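Local coordinates for uncharacterized protein (Danio rerio, PDB 5HBA) that probably serves innate immunity as the globular, target-recognising head of the complement C1q A chain, at residues P4-Y18 against Q117-L130. Numbering follows the deposited sequence.
Sequences PAFSVLRNETSQAQY and QMPKRLYAVFNGFL. With SO4 (sulfate ion), chain D.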
loop_
_atom_site.group_PDB
_atom_site.type_symbol
_atom_site.label_atom_id
_atom_site.label_comp_id
_atom_site.label_asym_id
_atom_site.label_seq_id
_atom_site.Cartn_x
_atom_site.Cartn_y
_atom_site.Cartn_z
ATOM N N PRO A 4 14.804 5.605 10.789
ATOM C CA PRO A 4 14.139 4.296 10.734
ATOM C C PRO A 4 13.443 4.026 9.403
ATOM O O PRO A 4 12.674 4.868 8.914
ATOM C CB PRO A 4 13.088 4.399 11.839
ATOM C CG PRO A 4 13.721 5.323 12.855
ATOM C CD PRO A 4 14.474 6.337 12.033
ATOM N N ALA A 5 13.724 2.849 8.844
ATOM C CA ALA A 5 13.141 2.369 7.591
ATOM C C ALA A 5 13.407 0.877 7.539
ATOM O O ALA A 5 14.568 0.453 7.623
ATOM C CB ALA A 5 13.800 3.045 6.389
ATOM N N PHE A 6 12.351 0.080 7.391
ATOM C CA PHE A 6 12.522 -1.367 7.330
ATOM C C PHE A 6 11.636 -2.039 6.288
ATOM O O PHE A 6 10.578 -1.518 5.900
ATOM C CB PHE A 6 12.264 -2.009 8.699
ATOM C CG PHE A 6 10.811 -2.054 9.078
ATOM C CD1 PHE A 6 10.006 -3.121 8.681
ATOM C CD2 PHE A 6 10.249 -1.038 9.834
ATOM C CE1 PHE A 6 8.656 -3.159 9.013
ATOM C CE2 PHE A 6 8.896 -1.067 10.181
ATOM C CZ PHE A 6 8.097 -2.132 9.765
ATOM N N SER A 7 12.076 -3.218 5.867
ATOM C CA SER A 7 11.309 -4.076 4.988
ATOM C C SER A 7 11.658 -5.511 5.355
ATOM O O SER A 7 12.824 -5.939 5.219
ATOM C CB SER A 7 11.667 -3.794 3.528
ATOM O OG SER A 7 10.903 -4.608 2.664
ATOM N N VAL A 8 10.666 -6.249 5.843
ATOM C CA VAL A 8 10.884 -7.632 6.280
ATOM C C VAL A 8 9.964 -8.598 5.543
ATOM O O VAL A 8 8.816 -8.265 5.233
ATOM C CB VAL A 8 10.713 -7.781 7.819
ATOM C CG1 VAL A 8 11.850 -7.068 8.540
ATOM C CG2 VAL A 8 9.353 -7.208 8.264
ATOM N N LEU A 9 10.484 -9.791 5.254
ATOM C CA LEU A 9 9.774 -10.774 4.438
ATOM C C LEU A 9 9.543 -12.085 5.183
ATOM O O LEU A 9 10.422 -12.583 5.895
ATOM C CB LEU A 9 10.566 -11.038 3.149
ATOM C CG LEU A 9 10.243 -12.251 2.266
ATOM C CD1 LEU A 9 8.881 -12.143 1.591
ATOM C CD2 LEU A 9 11.338 -12.448 1.225
ATOM N N ARG A 10 8.350 -12.642 5.022
ATOM C CA ARG A 10 8.067 -13.970 5.543
ATOM C C ARG A 10 7.780 -14.870 4.361
ATOM O O ARG A 10 6.809 -14.636 3.639
ATOM C CB ARG A 10 6.845 -13.970 6.469
ATOM C CG ARG A 10 6.543 -15.367 7.025
ATOM C CD ARG A 10 5.222 -15.440 7.783
ATOM N NE ARG A 10 4.963 -16.819 8.190
ATOM C CZ ARG A 10 5.294 -17.327 9.376
ATOM N NH1 ARG A 10 5.878 -16.556 10.291
ATOM N NH2 ARG A 10 5.024 -18.600 9.652
ATOM N N ASN A 11 8.638 -15.872 4.155
ATOM C CA ASN A 11 8.453 -16.867 3.102
ATOM C C ASN A 11 8.976 -18.209 3.597
ATOM O O ASN A 11 10.161 -18.502 3.470
ATOM C CB ASN A 11 9.187 -16.466 1.818
ATOM C CG ASN A 11 8.836 -17.372 0.631
ATOM O OD1 ASN A 11 7.758 -17.957 0.578
ATOM N ND2 ASN A 11 9.749 -17.476 -0.325
ATOM N N GLU A 12 8.085 -19.007 4.181
ATOM C CA GLU A 12 8.481 -20.234 4.868
ATOM C C GLU A 12 7.346 -21.256 4.919
ATOM O O GLU A 12 6.177 -20.928 4.652
ATOM C CB GLU A 12 8.980 -19.913 6.287
ATOM C CG GLU A 12 8.065 -18.987 7.070
ATOM C CD GLU A 12 8.623 -18.594 8.433
ATOM O OE1 GLU A 12 8.617 -19.441 9.347
ATOM O OE2 GLU A 12 9.049 -17.429 8.604
ATOM N N THR A 13 7.702 -22.494 5.258
ATOM C CA THR A 13 6.749 -23.598 5.306
ATOM C C THR A 13 5.924 -23.542 6.595
ATOM O O THR A 13 4.786 -23.998 6.629
ATOM C CB THR A 13 7.475 -24.974 5.181
ATOM O OG1 THR A 13 8.260 -24.992 3.980
ATOM C CG2 THR A 13 6.479 -26.145 5.138
ATOM N N SER A 14 6.489 -22.963 7.651
ATOM C CA SER A 14 5.801 -22.927 8.945
ATOM C C SER A 14 4.500 -22.137 8.883
ATOM O O SER A 14 4.425 -21.089 8.233
ATOM C CB SER A 14 6.694 -22.310 10.016
ATOM O OG SER A 14 7.881 -23.064 10.185
ATOM N N GLN A 15 3.476 -22.635 9.564
ATOM C CA GLN A 15 2.207 -21.932 9.620
ATOM C C GLN A 15 2.387 -20.730 10.526
ATOM O O GLN A 15 3.203 -20.767 11.443
ATOM C CB GLN A 15 1.111 -22.850 10.165
ATOM C CG GLN A 15 0.831 -24.067 9.272
ATOM C CD GLN A 15 0.130 -25.191 10.017
ATOM O OE1 GLN A 15 0.182 -25.265 11.251
ATOM N NE2 GLN A 15 -0.540 -26.066 9.274
ATOM N N ALA A 16 1.653 -19.656 10.242
ATOM C CA ALA A 16 1.674 -18.460 11.078
ATOM C C ALA A 16 0.492 -18.510 12.044
ATOM O O ALA A 16 -0.660 -18.447 11.622
ATOM C CB ALA A 16 1.606 -17.197 10.209
ATOM N N GLN A 17 0.793 -18.615 13.334
ATOM C CA GLN A 17 -0.208 -18.734 14.390
ATOM C C GLN A 17 -1.217 -17.593 14.378
ATOM O O GLN A 17 -0.849 -16.442 14.127
ATOM C CB GLN A 17 0.490 -18.733 15.743
ATOM C CG GLN A 17 1.331 -19.964 16.013
ATOM C CD GLN A 17 0.478 -21.189 16.258
ATOM O OE1 GLN A 17 -0.466 -21.158 17.058
ATOM N NE2 GLN A 17 0.794 -22.274 15.564
ATOM N N TYR A 18 -2.478 -17.910 14.658
ATOM C CA TYR A 18 -3.495 -16.881 14.835
ATOM C C TYR A 18 -3.258 -16.116 16.137
ATOM O O TYR A 18 -2.804 -16.689 17.143
ATOM C CB TYR A 18 -4.894 -17.494 14.854
ATOM C CG TYR A 18 -5.384 -17.988 13.504
ATOM C CD1 TYR A 18 -5.466 -17.123 12.412
ATOM C CD2 TYR A 18 -5.800 -19.304 13.331
ATOM C CE1 TYR A 18 -5.938 -17.566 11.171
ATOM C CE2 TYR A 18 -6.275 -19.756 12.093
ATOM C CZ TYR A 18 -6.335 -18.879 11.024
ATOM O OH TYR A 18 -6.792 -19.319 9.809
ATOM N N GLN A 117 -9.891 -24.133 14.073
ATOM C CA GLN A 117 -9.240 -23.878 12.790
ATOM C C GLN A 117 -7.711 -23.934 12.929
ATOM O O GLN A 117 -7.138 -23.360 13.860
ATOM C CB GLN A 117 -9.675 -22.529 12.217
ATOM C CG GLN A 117 -11.191 -22.340 12.182
ATOM C CD GLN A 117 -11.598 -21.041 11.521
ATOM O OE1 GLN A 117 -11.157 -20.736 10.414
ATOM N NE2 GLN A 117 -12.437 -20.261 12.202
ATOM N N MET A 118 -7.058 -24.631 12.010
ATOM C CA MET A 118 -5.601 -24.727 12.019
ATOM C C MET A 118 -4.988 -23.478 11.386
ATOM O O MET A 118 -5.505 -22.974 10.394
ATOM C CB MET A 118 -5.144 -25.976 11.248
ATOM C CG MET A 118 -5.468 -27.305 11.945
ATOM S SD MET A 118 -4.730 -28.749 11.130
ATOM C CE MET A 118 -3.040 -28.249 11.000
ATOM N N PRO A 119 -3.875 -22.976 11.946
ATOM C CA PRO A 119 -3.216 -21.830 11.306
ATOM C C PRO A 119 -2.700 -22.223 9.915
ATOM O O PRO A 119 -2.583 -23.419 9.635
ATOM C CB PRO A 119 -2.042 -21.531 12.242
ATOM C CG PRO A 119 -1.817 -22.802 13.014
ATOM C CD PRO A 119 -3.170 -23.427 13.159
ATOM N N LYS A 120 -2.427 -21.254 9.044
ATOM C CA LYS A 120 -1.949 -21.592 7.702
ATOM C C LYS A 120 -0.648 -20.890 7.379
ATOM O O LYS A 120 -0.262 -19.921 8.047
ATOM C CB LYS A 120 -2.959 -21.201 6.614
ATOM C CG LYS A 120 -4.417 -21.360 6.948
ATOM C CD LYS A 120 -5.255 -20.796 5.785
ATOM C CE LYS A 120 -6.501 -20.063 6.267
ATOM N NZ LYS A 120 -7.138 -19.240 5.181
ATOM N N ARG A 121 0.010 -21.366 6.328
ATOM C CA ARG A 121 1.186 -20.688 5.803
ATOM C C ARG A 121 0.811 -19.270 5.422
ATOM O O ARG A 121 -0.343 -18.992 5.037
ATOM C CB ARG A 121 1.736 -21.397 4.561
ATOM C CG ARG A 121 2.251 -22.800 4.797
ATOM C CD ARG A 121 2.981 -23.318 3.544
ATOM N NE ARG A 121 4.012 -22.368 3.116
ATOM C CZ ARG A 121 4.829 -22.541 2.076
ATOM N NH1 ARG A 121 4.754 -23.641 1.334
ATOM N NH2 ARG A 121 5.727 -21.610 1.781
ATOM N N LEU A 122 1.778 -18.366 5.519
ATOM C CA LEU A 122 1.507 -16.965 5.209
ATOM C C LEU A 122 2.711 -16.297 4.567
ATOM O O LEU A 122 3.795 -16.258 5.151
ATOM C CB LEU A 122 1.109 -16.204 6.474
ATOM C CG LEU A 122 0.918 -14.684 6.375
ATOM C CD1 LEU A 122 -0.412 -14.338 5.702
ATOM C CD2 LEU A 122 0.996 -14.061 7.774
ATOM N N TYR A 123 2.515 -15.770 3.362
ATOM C CA TYR A 123 3.536 -14.977 2.705
ATOM C C TYR A 123 3.285 -13.540 3.112
ATOM O O TYR A 123 2.147 -13.074 3.049
ATOM C CB TYR A 123 3.395 -15.120 1.199
ATOM C CG TYR A 123 4.355 -14.295 0.377
ATOM C CD1 TYR A 123 5.647 -14.747 0.113
ATOM C CD2 TYR A 123 3.956 -13.080 -0.175
ATOM C CE1 TYR A 123 6.522 -13.998 -0.670
ATOM C CE2 TYR A 123 4.823 -12.325 -0.948
ATOM C CZ TYR A 123 6.099 -12.788 -1.188
ATOM O OH TYR A 123 6.959 -12.043 -1.957
ATOM N N ALA A 124 4.318 -12.837 3.568
ATOM C CA ALA A 124 4.100 -11.462 4.017
ATOM C C ALA A 124 5.308 -10.559 3.825
ATOM O O ALA A 124 6.433 -10.958 4.115
ATOM C CB ALA A 124 3.641 -11.449 5.493
ATOM N N VAL A 125 5.058 -9.350 3.322
ATOM C CA VAL A 125 6.056 -8.287 3.273
ATOM C C VAL A 125 5.540 -7.152 4.157
ATOM O O VAL A 125 4.423 -6.676 3.970
ATOM C CB VAL A 125 6.288 -7.782 1.819
ATOM C CG1 VAL A 125 7.301 -6.641 1.802
ATOM C CG2 VAL A 125 6.792 -8.927 0.918
ATOM N N PHE A 126 6.330 -6.754 5.150
ATOM C CA PHE A 126 5.918 -5.727 6.104
ATOM C C PHE A 126 6.939 -4.607 5.988
ATOM O O PHE A 126 8.148 -4.843 6.137
ATOM C CB PHE A 126 5.935 -6.316 7.521
ATOM C CG PHE A 126 5.329 -5.430 8.583
ATOM C CD1 PHE A 126 4.456 -4.393 8.258
ATOM C CD2 PHE A 126 5.640 -5.641 9.927
ATOM C CE1 PHE A 126 3.897 -3.591 9.251
ATOM C CE2 PHE A 126 5.079 -4.840 10.927
ATOM C CZ PHE A 126 4.211 -3.808 10.584
ATOM N N ASN A 127 6.456 -3.397 5.707
ATOM C CA ASN A 127 7.324 -2.244 5.470
ATOM C C ASN A 127 6.984 -1.064 6.371
ATOM O O ASN A 127 5.826 -0.885 6.773
ATOM C CB ASN A 127 7.203 -1.793 4.013
ATOM C CG ASN A 127 7.511 -2.905 3.037
ATOM O OD1 ASN A 127 8.522 -3.600 3.168
ATOM N ND2 ASN A 127 6.636 -3.084 2.047
ATOM N N GLY A 128 7.983 -0.238 6.670
ATOM C CA GLY A 128 7.743 0.933 7.499
ATOM C C GLY A 128 8.889 1.925 7.509
ATOM O O GLY A 128 10.038 1.555 7.278
ATOM N N PHE A 129 8.582 3.189 7.785
ATOM C CA PHE A 129 9.620 4.215 7.882
ATOM C C PHE A 129 9.143 5.457 8.626
ATOM O O PHE A 129 7.942 5.760 8.669
ATOM C CB PHE A 129 10.192 4.579 6.498
ATOM C CG PHE A 129 9.147 4.924 5.477
ATOM C CD1 PHE A 129 8.640 6.216 5.390
ATOM C CD2 PHE A 129 8.675 3.958 4.600
ATOM C CE1 PHE A 129 7.680 6.534 4.447
ATOM C CE2 PHE A 129 7.704 4.273 3.654
ATOM C CZ PHE A 129 7.216 5.559 3.576
ATOM N N LEU A 130 10.094 6.161 9.231
ATOM C CA LEU A 130 9.812 7.418 9.910
ATOM C C LEU A 130 9.436 8.488 8.890
ATOM O O LEU A 130 10.098 8.628 7.858
ATOM C CB LEU A 130 11.046 7.878 10.701
ATOM C CG LEU A 130 10.916 9.250 11.381
ATOM C CD1 LEU A 130 9.984 9.142 12.559
ATOM C CD2 LEU A 130 12.263 9.805 11.818
HETATM S S SO4 D . 10.811 -23.500 6.904
HETATM O O1 SO4 D . 12.003 -22.882 7.475
HETATM O O2 SO4 D . 9.676 -23.279 7.796
HETATM O O3 SO4 D . 10.504 -22.894 5.603
HETATM O O4 SO4 D . 11.003 -24.940 6.718
HETATM O O HOH W 1 4.385 -19.208 6.348
HETATM O O HOH W 2 5.333 -18.148 3.859
HETATM O O HOH W 3 -2.727 -18.460 9.852
HETATM O O HOH W 4 -7.382 -21.787 9.095
#
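F6 and G128 face each other at a hydrogen-bonded pair where strands 5-10 and 123-130 run antiparallel in the jelly-roll sandwich of the C1q domain, showing how a glycine admits an aromatic ring. A chi1 of 74° places CG over the backbone, and the F6 ring folds back across the neighbouring strand, G128 CA lying over its face 4.0 Å from the centroid in a CH-pi contact. The ring's edge meets the face of F126 in a T-shaped pair, planes at 78°, while F35 and F42 add further aromatic neighbours. Were F6 replaced by an alanine, the F126 face would probably lose its edge-on partner and the G128 backbone its cover. On the opposite face of the sheet, S7 OG donates to N127 OD1 at 2.6 Å, and N127 ND2 reaches G93 of a second subunit.

Past R10 the pairing loosens and waters fill in, although A16 N still bonds K120 O directly. One water accepts from both R10 NE and L122 N, while R10 NH1 bonds the T23 carbonyl oxygen. On this solvent side, R121 NE and NH2 share the E12 carbonyl oxygen through two weak, bent bonds, each 3.0 Å long, with T13 CA over the guanidinium face.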